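Local structure of putative lipoprotein (Campylobacter jejuni subsp. jejuni, 2G5G) at residues Lys17-Leu22 / Tyr260-Lys265; Glu83-Thr88 / Ser135-Ala140; Met62-Leu67 / Asn128-Ser133; Leu40-Ile45 / Lys242-Asn247. The protein binds heme, taking up two cofacial hemes in a dimer with tyrosine as the iron ligand, and probably serves in bacterial heme transport. One frame throughout, in Å; residues are numbered along the deposited sequence.

In the fold
Three of the four contacts reach one mixed sheet. Contact 1 pairs strands 19-23 and 260-264, antiparallel, and lies farthest out, its centre about 19 Å from the chain's centre; contact 4 pairs strands 44-49 and 243-248, parallel, nearer the middle. Strands 243-248 and 260-264 are neighbours, so contacts 1 and 4 touch. Contact 2, at strand 137-141 on one edge of the sheet, is buried; the others are partly buried. Contact 3 joins two helices and meets the others through Met62, Leu67 and Val130. Contacts 1 and 4 rest on backbone ladders, flanked by aromatic and aliphatic residues in contact 1 and aliphatic ones in contact 4, contact 2 on tight glycine packing, and contact 3 on a phenylalanine ring.

Contact 1 of 4, residues Lys17-Leu22 / Tyr260-Lys265; sequences KDFYIL and YVLIYK
Phe19-Leu22 and Tyr260-Tyr264 run as antiparallel neighbours, their axes 4.6 Å apart at closest approach and 156° between their directions. Tyr20 with Ile263 and Leu22 with Val261 are hydrogen-bonded pairs, each N-H meeting the partner's carbonyl; the Ile263 N to Tyr20 O bond is 2.8 Å. The non-hydrogen-bonded pairs alternate with them, Ile21 with Leu262 between the two and Phe19 with Tyr264 beyond Tyr20 and Ile263. At the ladder's end Lys265 N reaches Asp18 O at 2.9 Å, from well above the carbonyl plane, and a water also donates to this oxygen.

On one face, Ile263 lies under the Tyr20 ring, its CB 4.1 Å from the ring centroid in a CH-pi contact. Tyr20 CG sits between its own N and carbonyl carbon (chi1 63°), which swings the ring over its cross-strand partner. The Lys265 chain, bent at three torsions, brings CE to 3.5 Å from Tyr20 CD2 at the ring edge, and Leu22 CD1 meets Ile263 CD1 at 3.5 Å. On the other face Phe19 and Ile21 lie alongside Leu262, with Ile21 CG1 3.9 Å from Leu262 CG. Helix 54-73 covers part of this face, Met62 packing on Phe19, and Ser59 bonds the Tyr264 hydroxyl.

Buried, apolar Phe19, Ile21 and Leu262 thus suit the side facing helices 32-39 and 54-73, and a ring with a hydroxyl the partly exposed face of Tyr20, Leu22 and Ile263.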
loop_
_atom_site.group_PDB
_atom_site.type_symbol
_atom_site.label_atom_id
_atom_site.label_comp_id
_atom_site.label_asym_id
_atom_site.label_seq_id
_atom_site.Cartn_x
_atom_site.Cartn_y
_atom_site.Cartn_z
ATOM N N LYS A 17 33.245 -17.486 -19.264
ATOM C CA LYS A 17 32.538 -18.730 -18.969
ATOM C C LYS A 17 31.160 -18.453 -18.385
ATOM O O LYS A 17 30.158 -18.956 -18.886
ATOM C CB LYS A 17 33.362 -19.642 -18.030
ATOM C CG LYS A 17 34.252 -20.652 -18.781
ATOM C CD LYS A 17 35.310 -21.330 -17.899
ATOM C CE LYS A 17 36.480 -21.859 -18.760
ATOM N NZ LYS A 17 37.680 -22.315 -17.963
ATOM N N ASP A 18 31.113 -17.630 -17.342
ATOM C CA ASP A 18 29.871 -17.341 -16.641
ATOM C C ASP A 18 29.161 -16.070 -17.135
ATOM O O ASP A 18 27.942 -15.935 -16.984
ATOM C CB ASP A 18 30.143 -17.240 -15.134
ATOM C CG ASP A 18 30.762 -18.522 -14.556
ATOM O OD1 ASP A 18 30.363 -19.624 -14.980
ATOM O OD2 ASP A 18 31.645 -18.426 -13.681
ATOM N N PHE A 19 29.927 -15.136 -17.686
ATOM C CA PHE A 19 29.372 -13.858 -18.125
ATOM C C PHE A 19 30.259 -13.177 -19.145
ATOM O O PHE A 19 31.435 -13.511 -19.303
ATOM C CB PHE A 19 29.161 -12.909 -16.925
ATOM C CG PHE A 19 30.424 -12.240 -16.449
ATOM C CD1 PHE A 19 30.788 -10.977 -16.921
ATOM C CD2 PHE A 19 31.252 -12.872 -15.522
ATOM C CE1 PHE A 19 31.955 -10.365 -16.481
ATOM C CE2 PHE A 19 32.435 -12.265 -15.068
ATOM C CZ PHE A 19 32.788 -11.017 -15.540
ATOM N N TYR A 20 29.698 -12.183 -19.831
ATOM C CA TYR A 20 30.535 -11.266 -20.579
ATOM C C TYR A 20 29.898 -9.867 -20.507
ATOM O O TYR A 20 28.845 -9.673 -19.883
ATOM C CB TYR A 20 30.784 -11.747 -22.016
ATOM C CG TYR A 20 29.536 -11.843 -22.882
ATOM C CD1 TYR A 20 29.155 -10.788 -23.716
ATOM C CD2 TYR A 20 28.761 -13.005 -22.896
ATOM C CE1 TYR A 20 28.027 -10.874 -24.512
ATOM C CE2 TYR A 20 27.620 -13.098 -23.685
ATOM C CZ TYR A 20 27.274 -12.036 -24.499
ATOM O OH TYR A 20 26.144 -12.114 -25.262
ATOM N N ILE A 21 30.574 -8.906 -21.100
ATOM C CA ILE A 21 30.159 -7.498 -21.024
ATOM C C ILE A 21 30.089 -6.922 -22.415
ATOM O O ILE A 21 31.025 -7.087 -23.186
ATOM C CB ILE A 21 31.203 -6.669 -20.251
ATOM C CG1 ILE A 21 31.423 -7.250 -18.848
ATOM C CG2 ILE A 21 30.801 -5.150 -20.196
ATOM C CD1 ILE A 21 32.697 -6.769 -18.217
ATOM N N LEU A 22 29.002 -6.220 -22.719
ATOM C CA LEU A 22 28.916 -5.424 -23.918
ATOM C C LEU A 22 28.922 -3.948 -23.568
ATOM O O LEU A 22 28.228 -3.533 -22.663
ATOM C CB LEU A 22 27.604 -5.692 -24.654
ATOM C CG LEU A 22 27.383 -7.028 -25.351
ATOM C CD1 LEU A 22 25.972 -7.007 -25.923
ATOM C CD2 LEU A 22 28.412 -7.220 -26.467
ATOM N N TYR A 260 26.805 -0.050 -20.339
ATOM C CA TYR A 260 27.423 -1.384 -20.345
ATOM C C TYR A 260 26.387 -2.354 -19.847
ATOM O O TYR A 260 25.517 -1.986 -19.026
ATOM C CB TYR A 260 28.691 -1.436 -19.451
ATOM C CG TYR A 260 29.776 -0.516 -19.947
ATOM C CD1 TYR A 260 29.880 0.801 -19.446
ATOM C CD2 TYR A 260 30.663 -0.915 -20.945
ATOM C CE1 TYR A 260 30.862 1.661 -19.915
ATOM C CE2 TYR A 260 31.655 -0.051 -21.428
ATOM C CZ TYR A 260 31.732 1.239 -20.908
ATOM O OH TYR A 260 32.650 2.159 -21.367
ATOM N N VAL A 261 26.455 -3.612 -20.313
ATOM C CA VAL A 261 25.540 -4.587 -19.780
ATOM C C VAL A 261 26.317 -5.874 -19.551
ATOM O O VAL A 261 27.164 -6.263 -20.358
ATOM C CB VAL A 261 24.223 -4.729 -20.664
ATOM C CG1 VAL A 261 24.563 -5.115 -22.086
ATOM C CG2 VAL A 261 23.211 -5.677 -20.016
ATOM N N LEU A 262 26.082 -6.478 -18.392
ATOM C CA LEU A 262 26.664 -7.774 -18.096
ATOM C C LEU A 262 25.660 -8.814 -18.479
ATOM O O LEU A 262 24.500 -8.723 -18.102
ATOM C CB LEU A 262 27.030 -7.904 -16.611
ATOM C CG LEU A 262 28.453 -7.443 -16.337
ATOM C CD1 LEU A 262 28.439 -5.900 -16.335
ATOM C CD2 LEU A 262 28.951 -7.980 -14.956
ATOM N N ILE A 263 26.113 -9.793 -19.248
ATOM C CA ILE A 263 25.221 -10.799 -19.826
ATOM C C ILE A 263 25.703 -12.141 -19.300
ATOM O O ILE A 263 26.888 -12.455 -19.409
ATOM C CB ILE A 263 25.241 -10.782 -21.377
ATOM C CG1 ILE A 263 24.678 -9.449 -21.901
ATOM C CG2 ILE A 263 24.417 -11.964 -21.944
ATOM C CD1 ILE A 263 24.946 -9.197 -23.365
ATOM N N TYR A 264 24.780 -12.894 -18.714
ATOM C CA TYR A 264 25.115 -14.132 -17.994
ATOM C C TYR A 264 24.773 -15.387 -18.809
ATOM O O TYR A 264 23.782 -15.405 -19.532
ATOM C CB TYR A 264 24.390 -14.171 -16.641
ATOM C CG TYR A 264 24.739 -13.015 -15.740
ATOM C CD1 TYR A 264 23.906 -11.898 -15.658
ATOM C CD2 TYR A 264 25.913 -13.027 -14.986
ATOM C CE1 TYR A 264 24.229 -10.813 -14.849
ATOM C CE2 TYR A 264 26.251 -11.940 -14.152
ATOM C CZ TYR A 264 25.398 -10.849 -14.088
ATOM O OH TYR A 264 25.727 -9.771 -13.286
ATOM N N LYS A 265 25.600 -16.418 -18.681
ATOM C CA LYS A 265 25.400 -17.695 -19.397
ATOM C C LYS A 265 24.389 -18.607 -18.685
ATOM O O LYS A 265 24.560 -18.933 -17.500
ATOM C CB LYS A 265 26.735 -18.421 -19.593
ATOM C CG LYS A 265 27.531 -18.010 -20.853
ATOM C CD LYS A 265 27.715 -16.500 -21.037
ATOM C CE LYS A 265 29.164 -16.149 -21.422
ATOM N NZ LYS A 265 29.736 -16.932 -22.572
HETATM O O HOH W 1 26.301 -17.141 -15.378
#

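Contact 2 of 4, residues Glu83-Thr88 / Ser135-Ala140; sequences EMLAST and SKILGA
Gly139 meets Leu85-Ser87, where the chain leaves a corner, through backbone atoms, its CA lying 3.4 Å from Ala86 O in a nearly straight CA-H...O contact. A second contact of this kind joins Ser87 CA to Gly139 O at 3.2 Å. Having no side chain, Gly139 lets the Ala86 carbonyl come right up to its CA.

One hydrogen bond crosses between the segments, Ala140 N to Leu85 O at 2.9 Å, and its angle of 124° makes it weak. Other polar bonds involve neighbouring parts of the chain: Glu83 OE1, on a side chain about 7 Å from a bound heme, accepts from Gly220 N, and the Gln90 side chain meets both Gly139 N and Ile137 O.

Apolar packing is slight. Leu85 CD1 touches Ile137 CG2 at 3.9 Å, the two side chains crossing at a slant. Ile137 CG2 stands anti to the backbone N (chi1 -66° for CG1), which turns this branch to Leu85. The small methyl of Ala140 fits close to the Glu83 backbone, its CB 4.1 Å from Glu83 N.

Following strand 78-82, the chain turns at Glu83-Leu85 and passes strand 137-141, at one edge of the sheet. Leu85 also packs on Leu93 of helix 90-98, and Ile137 packs against helix 124-131.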
loop_
_atom_site.group_PDB
_atom_site.type_symbol
_atom_site.label_atom_id
_atom_site.label_comp_id
_atom_site.label_asym_id
_atom_site.label_seq_id
_atom_site.Cartn_x
_atom_site.Cartn_y
_atom_site.Cartn_z
ATOM N N GLU A 83 20.021 2.518 -2.940
ATOM C CA GLU A 83 18.561 2.628 -2.989
ATOM C C GLU A 83 17.977 2.058 -1.681
ATOM O O GLU A 83 16.898 2.475 -1.249
ATOM C CB GLU A 83 17.989 1.823 -4.175
ATOM C CG GLU A 83 16.431 1.777 -4.218
ATOM C CD GLU A 83 15.860 0.787 -5.256
ATOM O OE1 GLU A 83 16.627 0.116 -5.969
ATOM O OE2 GLU A 83 14.631 0.687 -5.335
HETATM N N MSE A 84 18.674 1.113 -1.049
HETATM C CA MSE A 84 18.033 0.475 0.135
HETATM C C MSE A 84 18.074 1.249 1.434
HETATM O O MSE A 84 17.445 0.845 2.412
HETATM C CB MSE A 84 18.314 -1.031 0.331
HETATM C CG MSE A 84 19.561 -1.718 -0.199
HETATM SE SE MSE A 84 20.319 -1.417 -2.021
HETATM C CE MSE A 84 18.762 -1.608 -3.213
ATOM N N LEU A 85 18.754 2.395 1.437
ATOM C CA LEU A 85 18.735 3.272 2.605
ATOM C C LEU A 85 18.225 4.626 2.228
ATOM O O LEU A 85 18.529 5.138 1.133
ATOM C CB LEU A 85 20.119 3.351 3.248
ATOM C CG LEU A 85 20.587 2.044 3.874
ATOM C CD1 LEU A 85 22.075 2.015 4.143
ATOM C CD2 LEU A 85 19.799 1.783 5.171
ATOM N N ALA A 86 17.440 5.225 3.120
ATOM C CA ALA A 86 16.935 6.567 2.887
ATOM C C ALA A 86 17.991 7.641 3.147
ATOM O O ALA A 86 18.844 7.467 4.022
ATOM C CB ALA A 86 15.678 6.838 3.739
ATOM N N SER A 87 17.907 8.745 2.400
ATOM C CA SER A 87 18.855 9.878 2.538
ATOM C C SER A 87 18.690 10.597 3.893
ATOM O O SER A 87 19.637 11.195 4.414
ATOM C CB SER A 87 18.673 10.868 1.386
ATOM O OG SER A 87 17.443 11.545 1.484
ATOM N N THR A 88 17.474 10.531 4.438
ATOM C CA THR A 88 17.158 10.993 5.812
ATOM C C THR A 88 17.973 10.292 6.912
ATOM O O THR A 88 18.050 10.789 8.037
ATOM C CB THR A 88 15.660 10.767 6.142
ATOM O OG1 THR A 88 15.332 9.384 5.929
ATOM C CG2 THR A 88 14.788 11.640 5.282
ATOM N N SER A 135 35.214 3.302 1.618
ATOM C CA SER A 135 33.991 3.953 1.151
ATOM C C SER A 135 33.072 4.358 2.278
ATOM O O SER A 135 32.971 3.660 3.283
ATOM C CB SER A 135 33.199 3.019 0.223
ATOM O OG SER A 135 33.921 2.794 -0.956
ATOM N N LYS A 136 32.373 5.470 2.100
ATOM C CA LYS A 136 31.235 5.761 2.948
ATOM C C LYS A 136 29.927 5.304 2.282
ATOM O O LYS A 136 29.723 5.477 1.062
ATOM C CB LYS A 136 31.153 7.251 3.309
ATOM C CG LYS A 136 30.063 7.560 4.331
ATOM C CD LYS A 136 30.296 8.861 5.057
ATOM C CE LYS A 136 29.692 9.991 4.281
ATOM N NZ LYS A 136 29.723 11.253 5.085
ATOM N N ILE A 137 29.040 4.725 3.080
ATOM C CA ILE A 137 27.689 4.396 2.582
ATOM C C ILE A 137 26.752 5.581 2.680
ATOM O O ILE A 137 26.583 6.184 3.763
ATOM C CB ILE A 137 27.089 3.118 3.274
ATOM C CG1 ILE A 137 27.914 1.894 2.864
ATOM C CG2 ILE A 137 25.612 2.937 2.895
ATOM C CD1 ILE A 137 27.585 0.587 3.561
ATOM N N LEU A 138 26.127 5.915 1.551
ATOM C CA LEU A 138 25.151 6.989 1.504
ATOM C C LEU A 138 23.727 6.432 1.356
ATOM O O LEU A 138 23.517 5.476 0.604
ATOM C CB LEU A 138 25.455 7.947 0.328
ATOM C CG LEU A 138 26.905 8.388 0.083
ATOM C CD1 LEU A 138 27.017 9.197 -1.250
ATOM C CD2 LEU A 138 27.459 9.204 1.289
ATOM N N GLY A 139 22.767 7.031 2.069
ATOM C CA GLY A 139 21.334 6.774 1.820
ATOM C C GLY A 139 20.878 7.573 0.617
ATOM O O GLY A 139 21.093 8.781 0.562
ATOM N N ALA A 140 20.309 6.895 -0.390
ATOM C CA ALA A 140 19.994 7.550 -1.657
ATOM C C ALA A 140 18.530 7.896 -1.756
ATOM O O ALA A 140 18.149 8.799 -2.489
ATOM C CB ALA A 140 20.419 6.636 -2.867
#

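Contact 3 of 4, residues Met62-Leu67 / Asn128-Ser133; sequences MIFNAL and NVVFYS
Val129, the first residue of 128-133 to meet helix 54-73, sends its CG1 branch to 3.9 Å from Phe64 CD1 and 3.1 Å from Asn65 OD1. The latter is a close approach of a methyl to an amide oxygen, the two side chains lying about at right angles. Asn65 is exposed, so its polar amide can sit at the margin while Phe64 goes inward.

Val130 lies beneath the Phe64 ring. Its CG2 stands 3.7 Å from the ring centroid and only 4° off the normal, a CH-pi contact made over the middle of one face. Phe64 reaches it because its CG is anti to the backbone N (chi1 176°), extending the ring from one helix to the other. Helices 54-73 and 124-131 here lie on the mixed sheet of this ChaN-family domain: Phe64 and Val130 both rest on Val80 of strand 78-82, and a compact, beta-branched valine suits a place where it meets both ring and strand.

Ser133, past the helix end, brings OG to the ring edge, 3.2 Å from Phe64 CZ. This hydroxyl donates to Val130 O at 2.6 Å, and Val130 O also accepts from Ser133 N. OG in turn accepts from Ser135 N, acting as donor and acceptor at once.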
loop_
_atom_site.group_PDB
_atom_site.type_symbol
_atom_site.label_atom_id
_atom_site.label_comp_id
_atom_site.label_asym_id
_atom_site.label_seq_id
_atom_site.Cartn_x
_atom_site.Cartn_y
_atom_site.Cartn_z
HETATM N N MSE A 62 32.547 -7.878 -7.412
HETATM C CA MSE A 62 33.662 -7.849 -8.345
HETATM C C MSE A 62 33.927 -6.447 -8.863
HETATM O O MSE A 62 35.082 -5.994 -8.917
HETATM C CB MSE A 62 33.388 -8.784 -9.530
HETATM C CG MSE A 62 33.365 -10.261 -9.133
HETATM SE SE MSE A 62 32.824 -11.371 -10.677
HETATM C CE MSE A 62 34.030 -10.634 -12.008
ATOM N N ILE A 63 32.857 -5.765 -9.268
ATOM C CA ILE A 63 32.995 -4.408 -9.824
ATOM C C ILE A 63 33.451 -3.470 -8.679
ATOM O O ILE A 63 34.412 -2.731 -8.835
ATOM C CB ILE A 63 31.663 -3.902 -10.404
ATOM C CG1 ILE A 63 31.220 -4.775 -11.582
ATOM C CG2 ILE A 63 31.795 -2.387 -10.821
ATOM C CD1 ILE A 63 29.720 -4.578 -11.960
ATOM N N PHE A 64 32.747 -3.495 -7.552
ATOM C CA PHE A 64 33.175 -2.635 -6.429
ATOM C C PHE A 64 34.659 -2.846 -6.095
ATOM O O PHE A 64 35.423 -1.888 -6.041
ATOM C CB PHE A 64 32.282 -2.772 -5.189
ATOM C CG PHE A 64 32.756 -1.959 -3.992
ATOM C CD1 PHE A 64 33.403 -2.592 -2.937
ATOM C CD2 PHE A 64 32.605 -0.568 -3.947
ATOM C CE1 PHE A 64 33.869 -1.869 -1.841
ATOM C CE2 PHE A 64 33.080 0.169 -2.851
ATOM C CZ PHE A 64 33.701 -0.486 -1.788
ATOM N N ASN A 65 35.059 -4.097 -5.890
ATOM C CA ASN A 65 36.439 -4.397 -5.522
ATOM C C ASN A 65 37.430 -3.814 -6.507
ATOM O O ASN A 65 38.471 -3.303 -6.088
ATOM C CB ASN A 65 36.685 -5.912 -5.423
ATOM C CG ASN A 65 36.234 -6.527 -4.092
ATOM O OD1 ASN A 65 35.779 -5.860 -3.160
ATOM N ND2 ASN A 65 36.363 -7.830 -4.018
ATOM N N ALA A 66 37.162 -3.914 -7.817
ATOM C CA ALA A 66 38.168 -3.440 -8.780
ATOM C C ALA A 66 38.262 -1.909 -8.751
ATOM O O ALA A 66 39.353 -1.316 -8.906
ATOM C CB ALA A 66 37.872 -3.945 -10.199
ATOM N N LEU A 67 37.118 -1.262 -8.563
ATOM C CA LEU A 67 37.106 0.199 -8.592
ATOM C C LEU A 67 37.749 0.737 -7.309
ATOM O O LEU A 67 38.517 1.678 -7.370
ATOM C CB LEU A 67 35.675 0.716 -8.702
ATOM C CG LEU A 67 34.845 0.433 -9.962
ATOM C CD1 LEU A 67 33.386 0.765 -9.644
ATOM C CD2 LEU A 67 35.296 1.278 -11.099
ATOM N N ASN A 128 28.867 -5.620 3.221
ATOM C CA ASN A 128 29.999 -5.877 4.112
ATOM C C ASN A 128 31.290 -5.421 3.520
ATOM O O ASN A 128 32.039 -4.713 4.185
ATOM C CB ASN A 128 30.110 -7.353 4.548
ATOM C CG ASN A 128 29.406 -7.620 5.859
ATOM O OD1 ASN A 128 28.173 -7.599 5.935
ATOM N ND2 ASN A 128 30.188 -7.863 6.912
ATOM N N VAL A 129 31.530 -5.805 2.260
ATOM C CA VAL A 129 32.721 -5.405 1.528
ATOM C C VAL A 129 32.781 -3.883 1.392
ATOM O O VAL A 129 33.861 -3.282 1.521
ATOM C CB VAL A 129 32.806 -6.076 0.126
ATOM C CG1 VAL A 129 34.034 -5.612 -0.603
ATOM C CG2 VAL A 129 32.859 -7.587 0.258
ATOM N N VAL A 130 31.626 -3.269 1.144
ATOM C CA VAL A 130 31.561 -1.805 1.012
ATOM C C VAL A 130 31.885 -1.126 2.351
ATOM O O VAL A 130 32.821 -0.296 2.435
ATOM C CB VAL A 130 30.208 -1.322 0.461
ATOM C CG1 VAL A 130 30.090 0.207 0.557
ATOM C CG2 VAL A 130 30.073 -1.759 -1.008
ATOM N N PHE A 131 31.116 -1.507 3.368
ATOM C CA PHE A 131 31.197 -0.898 4.676
ATOM C C PHE A 131 32.606 -0.856 5.253
ATOM O O PHE A 131 32.982 0.183 5.791
ATOM C CB PHE A 131 30.218 -1.517 5.668
ATOM C CG PHE A 131 30.165 -0.782 6.970
ATOM C CD1 PHE A 131 29.433 0.408 7.082
ATOM C CD2 PHE A 131 30.894 -1.236 8.076
ATOM C CE1 PHE A 131 29.391 1.114 8.277
ATOM C CE2 PHE A 131 30.867 -0.535 9.272
ATOM C CZ PHE A 131 30.106 0.639 9.383
ATOM N N TYR A 132 33.383 -1.941 5.085
ATOM C CA TYR A 132 34.740 -2.064 5.669
ATOM C C TYR A 132 35.897 -1.574 4.820
ATOM O O TYR A 132 37.066 -1.651 5.248
ATOM C CB TYR A 132 35.000 -3.498 6.168
ATOM C CG TYR A 132 34.051 -3.855 7.286
ATOM C CD1 TYR A 132 32.990 -4.741 7.068
ATOM C CD2 TYR A 132 34.162 -3.250 8.545
ATOM C CE1 TYR A 132 32.081 -5.048 8.085
ATOM C CE2 TYR A 132 33.254 -3.553 9.576
ATOM C CZ TYR A 132 32.227 -4.465 9.342
ATOM O OH TYR A 132 31.325 -4.777 10.339
ATOM N N SER A 133 35.596 -1.083 3.616
ATOM C CA SER A 133 36.622 -0.485 2.779
ATOM C C SER A 133 36.733 0.970 3.216
ATOM O O SER A 133 36.215 1.353 4.245
ATOM C CB SER A 133 36.223 -0.557 1.289
ATOM O OG SER A 133 34.976 0.116 1.085
#

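Contact 4 of 4, residues Leu40-Ile45 / Lys242-Asn247; sequences LKADVI and KIVVVN
Asp43 and Lys242 exchange two short bonds at the mouth of the strand pair. Lys242 N donates to Asp43 OD2 at 2.7 Å, nearly straight at 168°, using the carboxylate's anti lone pair. In return Asp43 N gives to Lys242 O, also at 2.7 Å, and Val44 N reaches the same oxygen at 3.1 Å, so two donors grip one carbonyl. Asp43 CG lies beside its own backbone N (chi1 -56°), which carries the carboxylate to the neighbouring chain. A water links Asp43 OD2 to Lys242 NZ, whose charges otherwise stay 4.6 Å apart.

Beyond this, Val244 N to Val44 O at 3.0 Å continues the parallel ladder, with Val44 beside Ile243 and Ile45 beside Val244. Ile243 CD1 packs on Val44 CB on one face. On the other, Val244 CG1 touches both Ala42 CB and Ile45 CG1; at 3.3 Å the Ala42 approach is tight, and a small methyl suits the spot. Ile45 also touches Leu67 of helix 54-73, while Val244 meets Tyr260 of strand 260-264.

Polar chemistry is therefore concentrated where the strands begin. The carboxylate takes up a backbone N-H, the water-linked lysine probably steadies its negative charge, and branched aliphatic residues take over as the pair enters the sheet.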
loop_
_atom_site.group_PDB
_atom_site.type_symbol
_atom_site.label_atom_id
_atom_site.label_comp_id
_atom_site.label_asym_id
_atom_site.label_seq_id
_atom_site.Cartn_x
_atom_site.Cartn_y
_atom_site.Cartn_z
ATOM N N LEU A 40 36.101 4.127 -14.194
ATOM C CA LEU A 40 36.936 4.981 -13.359
ATOM C C LEU A 40 36.914 6.455 -13.816
ATOM O O LEU A 40 37.174 7.359 -13.027
ATOM C CB LEU A 40 38.374 4.446 -13.445
ATOM C CG LEU A 40 39.018 3.665 -12.287
ATOM C CD1 LEU A 40 38.161 3.400 -11.031
ATOM C CD2 LEU A 40 39.814 2.445 -12.752
ATOM N N LYS A 41 36.608 6.686 -15.088
ATOM C CA LYS A 41 36.527 8.039 -15.654
ATOM C C LYS A 41 35.251 8.799 -15.213
ATOM O O LYS A 41 35.184 10.028 -15.281
ATOM C CB LYS A 41 36.562 7.975 -17.169
ATOM C CG LYS A 41 37.782 7.265 -17.734
ATOM C CD LYS A 41 37.703 7.210 -19.255
ATOM C CE LYS A 41 39.090 6.850 -19.830
ATOM N NZ LYS A 41 38.964 6.485 -21.261
ATOM N N ALA A 42 34.239 8.056 -14.792
ATOM C CA ALA A 42 32.934 8.635 -14.476
ATOM C C ALA A 42 32.946 9.247 -13.095
ATOM O O ALA A 42 33.745 8.854 -12.252
ATOM C CB ALA A 42 31.830 7.576 -14.595
ATOM N N ASP A 43 32.073 10.235 -12.870
ATOM C CA ASP A 43 31.841 10.768 -11.521
ATOM C C ASP A 43 30.742 10.023 -10.761
ATOM O O ASP A 43 30.768 9.945 -9.524
ATOM C CB ASP A 43 31.490 12.280 -11.587
ATOM C CG ASP A 43 32.560 13.072 -12.307
ATOM O OD1 ASP A 43 33.676 13.083 -11.781
ATOM O OD2 ASP A 43 32.317 13.605 -13.413
ATOM N N VAL A 44 29.774 9.526 -11.515
ATOM C CA VAL A 44 28.643 8.777 -10.979
ATOM C C VAL A 44 28.510 7.469 -11.777
ATOM O O VAL A 44 28.359 7.485 -13.004
ATOM C CB VAL A 44 27.326 9.566 -11.130
ATOM C CG1 VAL A 44 26.153 8.743 -10.613
ATOM C CG2 VAL A 44 27.426 10.951 -10.397
ATOM N N ILE A 45 28.528 6.358 -11.078
ATOM C CA ILE A 45 28.384 5.064 -11.724
ATOM C C ILE A 45 27.085 4.488 -11.204
ATOM O O ILE A 45 26.937 4.269 -10.002
ATOM C CB ILE A 45 29.569 4.101 -11.391
ATOM C CG1 ILE A 45 30.881 4.655 -11.946
ATOM C CG2 ILE A 45 29.309 2.700 -11.983
ATOM C CD1 ILE A 45 32.122 4.268 -11.121
ATOM N N LYS A 242 30.252 13.386 -15.174
ATOM C CA LYS A 242 30.213 12.280 -16.142
ATOM C C LYS A 242 29.477 11.115 -15.518
ATOM O O LYS A 242 29.874 10.604 -14.465
ATOM C CB LYS A 242 31.624 11.864 -16.535
ATOM C CG LYS A 242 32.359 13.016 -17.275
ATOM C CD LYS A 242 33.849 12.735 -17.337
ATOM C CE LYS A 242 34.596 13.898 -18.000
ATOM N NZ LYS A 242 34.430 15.175 -17.196
ATOM N N ILE A 243 28.402 10.704 -16.186
ATOM C CA ILE A 243 27.503 9.658 -15.705
ATOM C C ILE A 243 27.682 8.386 -16.548
ATOM O O ILE A 243 27.642 8.443 -17.786
ATOM C CB ILE A 243 26.009 10.087 -15.846
ATOM C CG1 ILE A 243 25.743 11.558 -15.368
ATOM C CG2 ILE A 243 25.104 9.075 -15.128
ATOM C CD1 ILE A 243 26.234 11.853 -13.858
ATOM N N VAL A 244 27.790 7.233 -15.894
ATOM C CA VAL A 244 27.872 5.944 -16.606
ATOM C C VAL A 244 26.945 4.930 -15.927
ATOM O O VAL A 244 26.847 4.872 -14.685
ATOM C CB VAL A 244 29.328 5.383 -16.734
ATOM C CG1 VAL A 244 29.912 5.046 -15.347
ATOM C CG2 VAL A 244 29.345 4.159 -17.640
ATOM N N VAL A 245 26.269 4.143 -16.759
ATOM C CA VAL A 245 25.246 3.216 -16.288
ATOM C C VAL A 245 25.634 1.810 -16.693
ATOM O O VAL A 245 25.893 1.537 -17.880
ATOM C CB VAL A 245 23.829 3.540 -16.845
ATOM C CG1 VAL A 245 22.798 2.537 -16.278
ATOM C CG2 VAL A 245 23.426 5.015 -16.576
ATOM N N VAL A 246 25.712 0.941 -15.695
ATOM C CA VAL A 246 26.037 -0.466 -15.910
ATOM C C VAL A 246 24.872 -1.297 -15.442
ATOM O O VAL A 246 24.485 -1.239 -14.261
ATOM C CB VAL A 246 27.283 -0.914 -15.131
ATOM C CG1 VAL A 246 27.565 -2.450 -15.388
ATOM C CG2 VAL A 246 28.510 -0.098 -15.540
ATOM N N ASN A 247 24.297 -2.088 -16.338
ATOM C CA ASN A 247 23.123 -2.865 -15.930
ATOM C C ASN A 247 23.516 -4.326 -15.881
ATOM O O ASN A 247 24.229 -4.813 -16.766
ATOM C CB ASN A 247 21.912 -2.687 -16.857
ATOM C CG ASN A 247 20.622 -3.290 -16.240
ATOM O OD1 ASN A 247 19.796 -3.911 -16.917
ATOM N ND2 ASN A 247 20.481 -3.130 -14.948
HETATM O O HOH W 2 34.013 15.129 -14.613
#